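Local atomic coordinates of Blr3880 protein (Bradyrhizobium japonicum, PDB entry 2OOD), a protein that probably catalyses the zinc-dependent hydrolytic deamination of guanine to xanthine and ammonia, a step of purine degradation. Residues P105-Y110 / T204-F209; I235-A240 / L302-F307; S243-E248 / Q253-V258; N280-M285 / L309-D314. All coordinates share one frame; numbering follows the deposited sequence.

Overall arrangement
All four contacts lie in the amidohydrolase barrel. Going from the N terminus, contact 1 comes first: it joins the end of helix 95-107 to the exit of strand 199-205, closing a loop of 93 residues before contact 2 opens. Contact 2 brings 235-240, just after strand 230-234, to the loop behind helix 296-301; guanine is touched by contacts 1 and 2. Contact 3, helix 239-248 against helix 255-260, is nested inside the loop of contact 2, whereas contact 4, helix 279-288 against helix 309-312, closes 23 residues and crosses it. Tyr255 ties helix 255-260 to the segments after strands 199-205 and 230-234, Asp254 and Arg284 join it to helix 279-288, and Phe307 links contacts 2 and 4.

Contact 1. Residues P105-Y110 / T204-F209; sequences PEEIKY and TPRFAF. With GUN (guanine), chain C.
Beside the guanine pocket of this amidohydrolase barrel, a bidentate salt bridge joins Glu107, near the end of helix 95-107, to Arg206, which follows strand 199-205. The two side chains come from opposite directions, and the guanidinium of Arg206 grips the carboxylate end-on with its two terminal nitrogens. NH1 of Arg206 gives a hydrogen bond to OE1 of Glu107 at 2.9 Å, and NH2 of Arg206 gives one to OE2 of Glu107 at 2.8 Å. Both bonds arrive on the syn side of the carboxylate. The planes of the two flat groups are 10° apart, but each donor lies about 30° out of the carboxylate plane, so the groups are nearly parallel and stepped. Arg206 gets there with CG anti to the backbone N (chi1 -167°) and a bend at chi2; Glu107 reaches out beyond CG as an extended chain. Two hydrogen bonds, one to each oxygen, hold both groups against rotation. OE2 of Glu107 has a further partner in Gln84, whose NE2 also bonds to it.

Phe207, next in the chain, is the pocket residue here: guanine comes edge-on, its C8 over the centre of one face of the Phe207 ring, while a backbone carbon of Phe209 lies over the opposite face, offset toward the rim. The side chain of Arg206 also touches Leu99, Ile103 and Tyr104 of helix 95-107, and its backbone O accepts from ND1 of the zinc ligand His234. Ala208 and Phe209 continue the segment onto helix 239-248, and Phe207 and Ala208 also pack on Tyr255 at the start of helix 255-260.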
loop_
_atom_site.group_PDB
_atom_site.type_symbol
_atom_site.label_atom_id
_atom_site.label_comp_id
_atom_site.label_asym_id
_atom_site.label_seq_id
_atom_site.Cartn_x
_atom_site.Cartn_y
_atom_site.Cartn_z
ATOM N N PRO A 105 23.904 -10.377 -1.986
ATOM C CA PRO A 105 24.000 -11.820 -2.221
ATOM C C PRO A 105 23.156 -12.324 -3.396
ATOM O O PRO A 105 23.437 -13.387 -3.946
ATOM C CB PRO A 105 23.591 -12.433 -0.875
ATOM C CG PRO A 105 22.839 -11.341 -0.181
ATOM C CD PRO A 105 23.579 -10.091 -0.581
ATOM N N GLU A 106 22.139 -11.559 -3.792
ATOM C CA GLU A 106 21.268 -11.943 -4.910
ATOM C C GLU A 106 21.746 -11.361 -6.232
ATOM O O GLU A 106 21.750 -12.043 -7.250
ATOM C CB GLU A 106 19.834 -11.473 -4.642
ATOM C CG GLU A 106 18.865 -11.574 -5.818
ATOM C CD GLU A 106 18.493 -13.004 -6.184
ATOM O OE1 GLU A 106 18.614 -13.901 -5.317
ATOM O OE2 GLU A 106 18.062 -13.224 -7.342
ATOM N N GLU A 107 22.152 -10.097 -6.211
ATOM C CA GLU A 107 22.627 -9.426 -7.414
ATOM C C GLU A 107 23.894 -10.056 -7.973
ATOM O O GLU A 107 24.179 -9.958 -9.170
ATOM C CB GLU A 107 22.870 -7.944 -7.130
ATOM C CG GLU A 107 21.590 -7.170 -6.906
ATOM C CD GLU A 107 21.785 -5.679 -6.988
ATOM O OE1 GLU A 107 22.637 -5.229 -7.781
ATOM O OE2 GLU A 107 21.073 -4.952 -6.274
ATOM N N ILE A 108 24.653 -10.713 -7.106
ATOM C CA ILE A 108 25.891 -11.341 -7.530
ATOM C C ILE A 108 25.627 -12.554 -8.436
ATOM O O ILE A 108 26.493 -12.950 -9.217
ATOM C CB ILE A 108 26.732 -11.748 -6.290
ATOM C CG1 ILE A 108 28.151 -12.111 -6.721
ATOM C CG2 ILE A 108 26.069 -12.908 -5.566
ATOM C CD1 ILE A 108 29.117 -12.287 -5.560
ATOM N N LYS A 109 24.423 -13.123 -8.345
ATOM C CA LYS A 109 24.047 -14.281 -9.162
ATOM C C LYS A 109 23.943 -13.924 -10.644
ATOM O O LYS A 109 24.069 -14.790 -11.510
ATOM C CB LYS A 109 22.693 -14.848 -8.725
ATOM C CG LYS A 109 22.586 -15.260 -7.279
ATOM C CD LYS A 109 21.182 -15.784 -7.010
ATOM C CE LYS A 109 20.994 -16.224 -5.573
ATOM N NZ LYS A 109 19.615 -16.735 -5.344
ATOM N N TYR A 110 23.697 -12.652 -10.931
ATOM C CA TYR A 110 23.567 -12.211 -12.309
ATOM C C TYR A 110 24.880 -12.211 -13.079
ATOM O O TYR A 110 24.929 -11.777 -14.232
ATOM C CB TYR A 110 22.900 -10.832 -12.361
ATOM C CG TYR A 110 21.418 -10.902 -12.058
ATOM C CD1 TYR A 110 20.962 -11.267 -10.797
ATOM C CD2 TYR A 110 20.475 -10.668 -13.045
ATOM C CE1 TYR A 110 19.603 -11.400 -10.531
ATOM C CE2 TYR A 110 19.116 -10.799 -12.791
ATOM C CZ TYR A 110 18.687 -11.165 -11.535
ATOM O OH TYR A 110 17.335 -11.307 -11.286
ATOM N N THR A 204 26.028 4.753 -14.941
ATOM C CA THR A 204 25.437 4.486 -13.646
ATOM C C THR A 204 26.274 4.248 -12.403
ATOM O O THR A 204 26.594 3.104 -12.065
ATOM C CB THR A 204 24.441 3.314 -13.743
ATOM O OG1 THR A 204 23.481 3.589 -14.767
ATOM C CG2 THR A 204 23.703 3.128 -12.429
ATOM N N PRO A 205 26.660 5.330 -11.710
ATOM C CA PRO A 205 27.438 5.157 -10.484
ATOM C C PRO A 205 26.320 4.882 -9.469
ATOM O O PRO A 205 25.515 5.764 -9.178
ATOM C CB PRO A 205 28.074 6.528 -10.289
ATOM C CG PRO A 205 27.031 7.453 -10.834
ATOM C CD PRO A 205 26.614 6.749 -12.107
ATOM N N ARG A 206 26.249 3.661 -8.957
ATOM C CA ARG A 206 25.187 3.298 -8.031
ATOM C C ARG A 206 24.805 4.396 -7.045
ATOM O O ARG A 206 23.661 4.856 -7.042
ATOM C CB ARG A 206 25.557 2.025 -7.288
ATOM C CG ARG A 206 24.399 1.418 -6.551
ATOM C CD ARG A 206 24.511 -0.071 -6.588
ATOM N NE ARG A 206 23.397 -0.709 -5.902
ATOM C CZ ARG A 206 23.125 -2.005 -5.976
ATOM N NH1 ARG A 206 23.886 -2.806 -6.711
ATOM N NH2 ARG A 206 22.094 -2.499 -5.312
ATOM N N PHE A 207 25.746 4.809 -6.201
ATOM C CA PHE A 207 25.478 5.876 -5.246
ATOM C C PHE A 207 26.766 6.319 -4.562
ATOM O O PHE A 207 27.646 5.503 -4.276
ATOM C CB PHE A 207 24.410 5.434 -4.231
ATOM C CG PHE A 207 24.873 4.389 -3.262
ATOM C CD1 PHE A 207 25.564 3.260 -3.699
ATOM C CD2 PHE A 207 24.591 4.519 -1.903
ATOM C CE1 PHE A 207 25.977 2.275 -2.792
ATOM C CE2 PHE A 207 25.002 3.530 -0.984
ATOM C CZ PHE A 207 25.693 2.412 -1.435
ATOM N N ALA A 208 26.873 7.624 -4.322
ATOM C CA ALA A 208 28.058 8.223 -3.718
ATOM C C ALA A 208 28.660 7.385 -2.609
ATOM O O ALA A 208 29.870 7.161 -2.578
ATOM C CB ALA A 208 27.739 9.625 -3.205
ATOM N N PHE A 209 27.818 6.909 -1.703
ATOM C CA PHE A 209 28.317 6.107 -0.594
ATOM C C PHE A 209 29.153 4.910 -1.034
ATOM O O PHE A 209 30.040 4.470 -0.305
ATOM C CB PHE A 209 27.157 5.616 0.266
ATOM C CG PHE A 209 27.593 4.875 1.496
ATOM C CD1 PHE A 209 28.348 5.516 2.475
ATOM C CD2 PHE A 209 27.230 3.545 1.693
ATOM C CE1 PHE A 209 28.737 4.841 3.640
ATOM C CE2 PHE A 209 27.616 2.856 2.860
ATOM C CZ PHE A 209 28.368 3.509 3.833
HETATM N N9 GUN C . 21.608 2.760 -3.719
HETATM C C8 GUN C . 22.367 2.449 -2.641
HETATM N N7 GUN C . 21.624 2.017 -1.663
HETATM C C5 GUN C . 20.329 2.012 -2.048
HETATM C C6 GUN C . 19.091 1.651 -1.422
HETATM O O6 GUN C . 19.053 1.217 -0.264
HETATM N N1 GUN C . 17.922 1.787 -2.167
HETATM C C2 GUN C . 17.954 2.263 -3.468
HETATM N N2 GUN C . 16.777 2.379 -4.192
HETATM N N3 GUN C . 19.091 2.601 -4.051
HETATM C C4 GUN C . 20.287 2.499 -3.386
#

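Contact 2. Residues I235-A240 / L302-F307; sequences ISENPA and LGSGLF. With GUN (guanine), chain C.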
loop_
_atom_site.group_PDB
_atom_site.type_symbol
_atom_site.label_atom_id
_atom_site.label_comp_id
_atom_site.label_asym_id
_atom_site.label_seq_id
_atom_site.Cartn_x
_atom_site.Cartn_y
_atom_site.Cartn_z
ATOM N N ILE A 235 20.348 9.504 -4.478
ATOM C CA ILE A 235 20.749 10.694 -3.741
ATOM C C ILE A 235 19.874 10.957 -2.516
ATOM O O ILE A 235 18.651 10.936 -2.605
ATOM C CB ILE A 235 20.713 11.930 -4.697
ATOM C CG1 ILE A 235 21.278 13.170 -4.016
ATOM C CG2 ILE A 235 19.291 12.208 -5.141
ATOM C CD1 ILE A 235 21.350 14.368 -4.940
ATOM N N SER A 236 20.509 11.166 -1.367
ATOM C CA SER A 236 19.803 11.490 -0.126
ATOM C C SER A 236 18.612 10.610 0.255
ATOM O O SER A 236 17.548 11.131 0.594
ATOM C CB SER A 236 19.318 12.933 -0.205
ATOM O OG SER A 236 20.363 13.776 -0.642
ATOM N N GLU A 237 18.778 9.294 0.245
ATOM C CA GLU A 237 17.658 8.420 0.569
ATOM C C GLU A 237 17.491 8.046 2.040
ATOM O O GLU A 237 16.365 7.904 2.520
ATOM C CB GLU A 237 17.740 7.139 -0.270
ATOM C CG GLU A 237 16.841 6.004 0.223
ATOM C CD GLU A 237 17.010 4.720 -0.584
ATOM O OE1 GLU A 237 18.140 4.446 -1.050
ATOM O OE2 GLU A 237 16.017 3.978 -0.742
ATOM N N ASN A 238 18.599 7.899 2.756
ATOM C CA ASN A 238 18.555 7.498 4.159
ATOM C C ASN A 238 19.458 8.402 5.011
ATOM O O ASN A 238 20.485 8.887 4.533
ATOM C CB ASN A 238 19.020 6.036 4.256
ATOM C CG ASN A 238 18.982 5.489 5.673
ATOM O OD1 ASN A 238 17.949 4.996 6.139
ATOM N ND2 ASN A 238 20.113 5.576 6.370
ATOM N N PRO A 239 19.081 8.652 6.281
ATOM C CA PRO A 239 19.929 9.511 7.119
ATOM C C PRO A 239 21.329 8.923 7.313
ATOM O O PRO A 239 22.332 9.611 7.077
ATOM C CB PRO A 239 19.135 9.629 8.428
ATOM C CG PRO A 239 18.318 8.373 8.452
ATOM C CD PRO A 239 17.870 8.241 7.011
ATOM N N ALA A 240 21.403 7.659 7.728
ATOM C CA ALA A 240 22.702 7.021 7.921
ATOM C C ALA A 240 23.515 7.080 6.616
ATOM O O ALA A 240 24.727 7.294 6.635
ATOM C CB ALA A 240 22.516 5.571 8.366
ATOM N N LEU A 302 11.455 0.818 3.458
ATOM C CA LEU A 302 12.755 0.856 4.114
ATOM C C LEU A 302 12.823 1.868 5.262
ATOM O O LEU A 302 13.843 1.983 5.935
ATOM C CB LEU A 302 13.846 1.163 3.086
ATOM C CG LEU A 302 14.018 0.160 1.941
ATOM C CD1 LEU A 302 15.097 0.654 0.999
ATOM C CD2 LEU A 302 14.386 -1.199 2.491
ATOM N N GLY A 303 11.736 2.602 5.479
ATOM C CA GLY A 303 11.704 3.573 6.555
ATOM C C GLY A 303 12.406 4.875 6.244
ATOM O O GLY A 303 12.553 5.723 7.118
ATOM N N SER A 304 12.833 5.038 4.996
ATOM C CA SER A 304 13.535 6.240 4.557
ATOM C C SER A 304 12.835 7.508 5.001
ATOM O O SER A 304 13.471 8.410 5.547
ATOM C CB SER A 304 13.674 6.245 3.036
ATOM O OG SER A 304 14.388 5.101 2.597
ATOM N N GLY A 305 11.530 7.584 4.764
ATOM C CA GLY A 305 10.786 8.761 5.165
ATOM C C GLY A 305 9.787 9.274 4.150
ATOM O O GLY A 305 9.383 8.557 3.244
ATOM N N LEU A 306 9.399 10.537 4.302
ATOM C CA LEU A 306 8.422 11.160 3.420
ATOM C C LEU A 306 9.035 12.179 2.466
ATOM O O LEU A 306 9.453 13.259 2.877
ATOM C CB LEU A 306 7.331 11.837 4.254
ATOM C CG LEU A 306 6.600 10.991 5.302
ATOM C CD1 LEU A 306 5.683 11.882 6.115
ATOM C CD2 LEU A 306 5.807 9.888 4.631
ATOM N N PHE A 307 9.083 11.822 1.188
ATOM C CA PHE A 307 9.614 12.701 0.157
ATOM C C PHE A 307 8.774 13.970 0.134
ATOM O O PHE A 307 7.553 13.908 0.121
ATOM C CB PHE A 307 9.538 12.003 -1.201
ATOM C CG PHE A 307 9.951 12.865 -2.354
ATOM C CD1 PHE A 307 11.285 13.181 -2.564
ATOM C CD2 PHE A 307 9.002 13.376 -3.230
ATOM C CE1 PHE A 307 11.664 13.995 -3.630
ATOM C CE2 PHE A 307 9.375 14.191 -4.298
ATOM C CZ PHE A 307 10.707 14.499 -4.495
HETATM N N9 GUN C . 21.608 2.760 -3.719
HETATM C C8 GUN C . 22.367 2.449 -2.641
HETATM N N7 GUN C . 21.624 2.017 -1.663
HETATM C C5 GUN C . 20.329 2.012 -2.048
HETATM C C6 GUN C . 19.091 1.651 -1.422
HETATM O O6 GUN C . 19.053 1.217 -0.264
HETATM N N1 GUN C . 17.922 1.787 -2.167
HETATM C C2 GUN C . 17.954 2.263 -3.468
HETATM N N2 GUN C . 16.777 2.379 -4.192
HETATM N N3 GUN C . 19.091 2.601 -4.051
HETATM C C4 GUN C . 20.287 2.499 -3.386
HETATM O O HOH W 1 13.639 4.321 -0.044
#
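Glu237 reaches from the loop behind strand 230-234 past Ser304 to the bound guanine. From CB the chain runs with CG anti to the backbone N (chi1 165°) and stays extended, which carries the carboxylate from the backbone up to the purine. CG passes OG of Ser304 at 3.5 Å, while at the backbone the carbonyl O of Glu237 lies 3.2 Å from CB of Ser304. Both carboxylate oxygens lie near N1 of guanine, OE1 of Glu237 being the nearer at 2.9 Å and OE2 standing 3.2 Å from the same N1. This is the substrate pocket of the metal-dependent hydrolase barrel, with the zinc ligand Asp326 close to the side chain of Glu237. OE2 of Glu237 also meets a water, which donates to it and accepts from OG of Ser304 at 2.9 Å; the same oxygen has CD1 of Leu302 beside it at 3.9 Å. An alanine in place of Glu237 would take away the carboxylate, and is likely to leave N1 of guanine without the oxygen beside it and the water held by Ser304 without its second partner. Leu302 also packs on Trp98 of helix 95-107, and the carbonyl O of Gly303 accepts from OG1 of Thr351 of the second subunit.

Contact 3. Residues S243-E248 / Q253-V258; sequences SGVLVE and QDYLGV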
loop_
_atom_site.group_PDB
_atom_site.type_symbol
_atom_site.label_atom_id
_atom_site.label_comp_id
_atom_site.label_asym_id
_atom_site.label_seq_id
_atom_site.Cartn_x
_atom_site.Cartn_y
_atom_site.Cartn_z
ATOM N N SER A 243 24.944 10.613 6.126
ATOM C CA SER A 243 26.078 10.854 7.015
ATOM C C SER A 243 27.336 10.204 6.426
ATOM O O SER A 243 28.375 10.867 6.269
ATOM C CB SER A 243 25.796 10.276 8.409
ATOM O OG SER A 243 24.710 10.945 9.034
ATOM N N GLY A 244 27.232 8.915 6.089
ATOM C CA GLY A 244 28.357 8.192 5.517
ATOM C C GLY A 244 28.941 8.854 4.277
ATOM O O GLY A 244 30.163 8.954 4.133
ATOM N N VAL A 245 28.066 9.307 3.383
ATOM C CA VAL A 245 28.474 9.968 2.145
ATOM C C VAL A 245 29.371 11.186 2.395
ATOM O O VAL A 245 30.389 11.364 1.714
ATOM C CB VAL A 245 27.228 10.413 1.325
ATOM C CG1 VAL A 245 27.640 11.327 0.165
ATOM C CG2 VAL A 245 26.509 9.185 0.797
ATOM N N LEU A 246 28.992 12.023 3.360
ATOM C CA LEU A 246 29.782 13.211 3.673
ATOM C C LEU A 246 31.068 12.807 4.363
ATOM O O LEU A 246 32.003 13.604 4.484
ATOM C CB LEU A 246 28.990 14.184 4.547
ATOM C CG LEU A 246 27.881 14.921 3.785
ATOM C CD1 LEU A 246 27.160 15.861 4.743
ATOM C CD2 LEU A 246 28.467 15.694 2.590
ATOM N N VAL A 247 31.112 11.561 4.822
ATOM C CA VAL A 247 32.313 11.045 5.463
ATOM C C VAL A 247 33.207 10.490 4.346
ATOM O O VAL A 247 34.394 10.823 4.268
ATOM C CB VAL A 247 31.976 9.934 6.501
ATOM C CG1 VAL A 247 33.255 9.288 7.020
ATOM C CG2 VAL A 247 31.209 10.539 7.662
ATOM N N GLU A 248 32.628 9.669 3.473
ATOM C CA GLU A 248 33.367 9.082 2.345
ATOM C C GLU A 248 33.812 10.171 1.353
ATOM O O GLU A 248 34.680 9.938 0.497
ATOM C CB GLU A 248 32.482 8.085 1.592
ATOM C CG GLU A 248 31.893 6.951 2.422
ATOM C CD GLU A 248 32.897 5.853 2.710
ATOM O OE1 GLU A 248 33.659 5.495 1.776
ATOM O OE2 GLU A 248 32.909 5.341 3.860
ATOM N N GLN A 253 30.020 19.556 0.492
ATOM C CA GLN A 253 29.036 20.112 1.426
ATOM C C GLN A 253 27.727 19.334 1.567
ATOM O O GLN A 253 27.252 19.111 2.683
ATOM C CB GLN A 253 28.742 21.564 1.028
ATOM C CG GLN A 253 29.983 22.264 0.487
ATOM C CD GLN A 253 31.187 22.015 1.388
ATOM O OE1 GLN A 253 31.198 22.444 2.553
ATOM N NE2 GLN A 253 32.200 21.305 0.867
ATOM N N ASP A 254 27.134 18.945 0.441
ATOM C CA ASP A 254 25.888 18.185 0.464
ATOM C C ASP A 254 25.930 17.013 -0.517
ATOM O O ASP A 254 26.793 16.953 -1.397
ATOM C CB ASP A 254 24.687 19.102 0.167
ATOM C CG ASP A 254 24.933 20.041 -1.003
ATOM O OD1 ASP A 254 25.611 19.625 -1.966
ATOM O OD2 ASP A 254 24.437 21.188 -0.968
ATOM N N TYR A 255 24.998 16.077 -0.365
ATOM C CA TYR A 255 24.965 14.908 -1.229
ATOM C C TYR A 255 24.992 15.284 -2.715
ATOM O O TYR A 255 25.748 14.697 -3.496
ATOM C CB TYR A 255 23.731 14.065 -0.900
ATOM C CG TYR A 255 23.894 12.585 -1.182
ATOM C CD1 TYR A 255 23.431 11.635 -0.278
ATOM C CD2 TYR A 255 24.475 12.133 -2.361
ATOM C CE1 TYR A 255 23.540 10.268 -0.541
ATOM C CE2 TYR A 255 24.588 10.769 -2.638
ATOM C CZ TYR A 255 24.115 9.842 -1.728
ATOM O OH TYR A 255 24.189 8.489 -2.015
ATOM N N LEU A 256 24.174 16.256 -3.109
ATOM C CA LEU A 256 24.147 16.685 -4.504
ATOM C C LEU A 256 25.507 17.264 -4.897
ATOM O O LEU A 256 25.918 17.176 -6.051
ATOM C CB LEU A 256 23.056 17.740 -4.713
ATOM C CG LEU A 256 22.874 18.318 -6.120
ATOM C CD1 LEU A 256 22.492 17.226 -7.087
ATOM C CD2 LEU A 256 21.798 19.375 -6.100
ATOM N N GLY A 257 26.204 17.849 -3.929
ATOM C CA GLY A 257 27.502 18.443 -4.195
ATOM C C GLY A 257 28.530 17.443 -4.682
ATOM O O GLY A 257 29.415 17.787 -5.470
ATOM N N VAL A 258 28.421 16.204 -4.211
ATOM C CA VAL A 258 29.348 15.160 -4.615
ATOM C C VAL A 258 29.270 14.924 -6.120
ATOM O O VAL A 258 30.296 14.805 -6.787
ATOM C CB VAL A 258 29.040 13.838 -3.900
ATOM C CG1 VAL A 258 30.032 12.765 -4.343
ATOM C CG2 VAL A 258 29.095 14.040 -2.395
#
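Val245 and Tyr255 form the close-packed half of this helix-to-helix contact between 239-248 and 255-260, two short helices joined by a brief turn that follow strand 230-234 in the TIM-type barrel of the amidohydrolases. CG1 of Val245 stands over the centre of the tyrosine ring, 4.0 Å from its centroid and 4° off the normal, a CH-pi contact on the face. The other methyl, CG2 of Val245, lies 3.4 Å from CE1 of Tyr255, toward the hydroxyl end of the ring. The valine and the tyrosine cross at about a right angle, which lets both branches of the valine bear on one ring. With chi1 at 170°, CG1 of Val245 is turned away from the main-chain N and also meets CG2 of Val258 at 4.0 Å, one turn further along the second helix. At the phenolic end, OH of Tyr255 is hydrogen-bonded to OE1 of Glu241.

The other half is looser and nearer the solvent. Leu246 meets main chain rather than a side chain: its CD2 lies 3.6 Å from the carbonyl O of Gln253, an exposed residue whose CB points away. Next to it Asp254 is the N-cap of helix 255-260, its OD1 accepting a weak bond from N of Gly257 at 2.7 Å, and the same carboxylate forms a salt bridge with Arg284. The face of helix 255-260 that carries Leu256 packs on helix 279-288, while Tyr255 touches Ala208 and Ser236, beyond the ends of strands 199-205 and 230-234.

Contact 4. Residues N280-M285 / L309-D314; sequences NEFRRM and LGRATD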
loop_
_atom_site.group_PDB
_atom_site.type_symbol
_atom_site.label_atom_id
_atom_site.label_comp_id
_atom_site.label_asym_id
_atom_site.label_seq_id
_atom_site.Cartn_x
_atom_site.Cartn_y
_atom_site.Cartn_z
ATOM N N ASN A 280 17.904 24.085 -0.971
ATOM C CA ASN A 280 18.999 24.573 -1.788
ATOM C C ASN A 280 19.304 23.531 -2.863
ATOM O O ASN A 280 19.458 23.865 -4.040
ATOM C CB ASN A 280 20.237 24.816 -0.917
ATOM C CG ASN A 280 21.430 25.286 -1.724
ATOM O OD1 ASN A 280 21.319 26.206 -2.533
ATOM N ND2 ASN A 280 22.581 24.661 -1.505
ATOM N N GLU A 281 19.385 22.269 -2.454
ATOM C CA GLU A 281 19.662 21.195 -3.398
ATOM C C GLU A 281 18.552 21.112 -4.445
ATOM O O GLU A 281 18.824 20.895 -5.622
ATOM C CB GLU A 281 19.828 19.861 -2.657
ATOM C CG GLU A 281 21.167 19.747 -1.929
ATOM C CD GLU A 281 21.289 18.481 -1.099
ATOM O OE1 GLU A 281 20.463 18.294 -0.179
ATOM O OE2 GLU A 281 22.213 17.676 -1.361
ATOM N N PHE A 282 17.305 21.298 -4.029
ATOM C CA PHE A 282 16.205 21.259 -4.980
ATOM C C PHE A 282 16.372 22.405 -5.970
ATOM O O PHE A 282 16.288 22.197 -7.180
ATOM C CB PHE A 282 14.852 21.386 -4.274
ATOM C CG PHE A 282 14.276 20.075 -3.810
ATOM C CD1 PHE A 282 14.054 19.038 -4.706
ATOM C CD2 PHE A 282 13.912 19.887 -2.484
ATOM C CE1 PHE A 282 13.473 17.833 -4.287
ATOM C CE2 PHE A 282 13.330 18.683 -2.060
ATOM C CZ PHE A 282 13.112 17.661 -2.970
ATOM N N ARG A 283 16.612 23.614 -5.464
ATOM C CA ARG A 283 16.780 24.766 -6.340
ATOM C C ARG A 283 17.916 24.575 -7.336
ATOM O O ARG A 283 17.798 24.976 -8.488
ATOM C CB ARG A 283 17.020 26.047 -5.534
ATOM C CG ARG A 283 15.773 26.634 -4.870
ATOM C CD ARG A 283 16.011 28.074 -4.387
ATOM N NE ARG A 283 17.185 28.173 -3.511
ATOM C CZ ARG A 283 17.174 27.951 -2.195
ATOM N NH1 ARG A 283 16.036 27.627 -1.576
ATOM N NH2 ARG A 283 18.310 28.016 -1.503
ATOM N N ARG A 284 19.014 23.967 -6.903
ATOM C CA ARG A 284 20.148 23.750 -7.792
ATOM C C ARG A 284 19.778 22.808 -8.932
ATOM O O ARG A 284 20.119 23.058 -10.090
ATOM C CB ARG A 284 21.344 23.183 -7.020
ATOM C CG ARG A 284 21.813 24.061 -5.877
ATOM C CD ARG A 284 23.313 24.111 -5.815
ATOM N NE ARG A 284 23.908 22.825 -5.478
ATOM C CZ ARG A 284 23.864 22.281 -4.267
ATOM N NH1 ARG A 284 23.243 22.912 -3.281
ATOM N NH2 ARG A 284 24.461 21.118 -4.037
HETATM N N MSE A 285 19.084 21.722 -8.608
HETATM C CA MSE A 285 18.674 20.766 -9.632
HETATM C C MSE A 285 17.723 21.443 -10.614
HETATM O O MSE A 285 17.875 21.319 -11.827
HETATM C CB MSE A 285 17.995 19.563 -8.987
HETATM C CG MSE A 285 18.906 18.802 -8.051
HETATM SE SE MSE A 285 17.999 17.289 -7.214
HETATM C CE MSE A 285 18.056 16.059 -8.732
ATOM N N LEU A 309 7.133 16.091 -1.671
ATOM C CA LEU A 309 6.514 16.294 -2.968
ATOM C C LEU A 309 6.149 17.753 -3.233
ATOM O O LEU A 309 6.362 18.261 -4.336
ATOM C CB LEU A 309 5.270 15.409 -3.076
ATOM C CG LEU A 309 4.455 15.457 -4.367
ATOM C CD1 LEU A 309 5.352 15.148 -5.559
ATOM C CD2 LEU A 309 3.310 14.468 -4.267
ATOM N N GLY A 310 5.599 18.421 -2.224
ATOM C CA GLY A 310 5.213 19.812 -2.382
ATOM C C GLY A 310 6.357 20.775 -2.664
ATOM O O GLY A 310 6.141 21.840 -3.247
ATOM N N ARG A 311 7.569 20.412 -2.258
ATOM C CA ARG A 311 8.733 21.269 -2.467
ATOM C C ARG A 311 9.294 21.108 -3.875
ATOM O O ARG A 311 9.662 22.091 -4.519
ATOM C CB ARG A 311 9.831 20.944 -1.445
ATOM C CG ARG A 311 10.988 21.942 -1.398
ATOM C CD ARG A 311 10.759 23.015 -0.334
ATOM N NE ARG A 311 9.650 23.903 -0.662
ATOM C CZ ARG A 311 9.692 24.823 -1.623
ATOM N NH1 ARG A 311 10.802 24.977 -2.347
ATOM N NH2 ARG A 311 8.621 25.576 -1.872
ATOM N N ALA A 312 9.361 19.868 -4.347
ATOM C CA ALA A 312 9.877 19.591 -5.678
ATOM C C ALA A 312 8.977 20.190 -6.758
ATOM O O ALA A 312 9.441 20.500 -7.853
ATOM C CB ALA A 312 10.007 18.093 -5.876
ATOM N N THR A 313 7.695 20.356 -6.442
ATOM C CA THR A 313 6.735 20.918 -7.387
ATOM C C THR A 313 6.549 22.423 -7.233
ATOM O O THR A 313 5.635 23.009 -7.811
ATOM C CB THR A 313 5.362 20.246 -7.250
ATOM O OG1 THR A 313 4.919 20.329 -5.890
ATOM C CG2 THR A 313 5.446 18.795 -7.671
ATOM N N ASP A 314 7.413 23.046 -6.441
ATOM C CA ASP A 314 7.364 24.486 -6.229
ATOM C C ASP A 314 7.511 25.193 -7.574
ATOM O O ASP A 314 8.551 25.084 -8.224
ATOM C CB ASP A 314 8.507 24.896 -5.295
ATOM C CG ASP A 314 8.663 26.401 -5.179
ATOM O OD1 ASP A 314 7.771 27.135 -5.653
ATOM O OD2 ASP A 314 9.675 26.851 -4.605
#
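Phe282 and Ala312 mark the closest approach of the two backbones, their CA atoms 6.6 Å apart, where helix 279-288 meets the short helix 309-312. The ring of Phe282 carries the contact. Its CE1 lies 3.8 Å from CB of Ala312, and CA of Ala312 stands over one face of the ring, offset toward the rim. Beside it, CD2 of Phe282 is 3.7 Å from CG of Arg311, so the aliphatic root of the arginine packs on the phenylalanine while its charged end turns elsewhere. Ring and guanidinium planes are 80° apart, and the two groups are not stacked.

In the amidohydrolase barrel helix 279-288 precedes strand 291-294 and helix 309-312 precedes strand 320-323, away from the zinc and the substrate. Bends at chi2 and chi3 fold the end of Arg311 back to its own segment: NH1 of Arg311 donates to OD2 of Asp314 at 3.1 Å, in the guanidinium plane and on the anti side of the carboxylate, while NH2 adds a weak bond to the same oxygen. NE of Arg311 pairs with Glu366. Replacing Arg311 by a leucine would probably leave Asp314 and Glu366 without their shared positive partner. Just past the helix, OG1 of Thr313 donates to O of Leu309 at 3.0 Å, and the backbone N of Thr313 reaches that oxygen from the opposite face of its carbonyl plane.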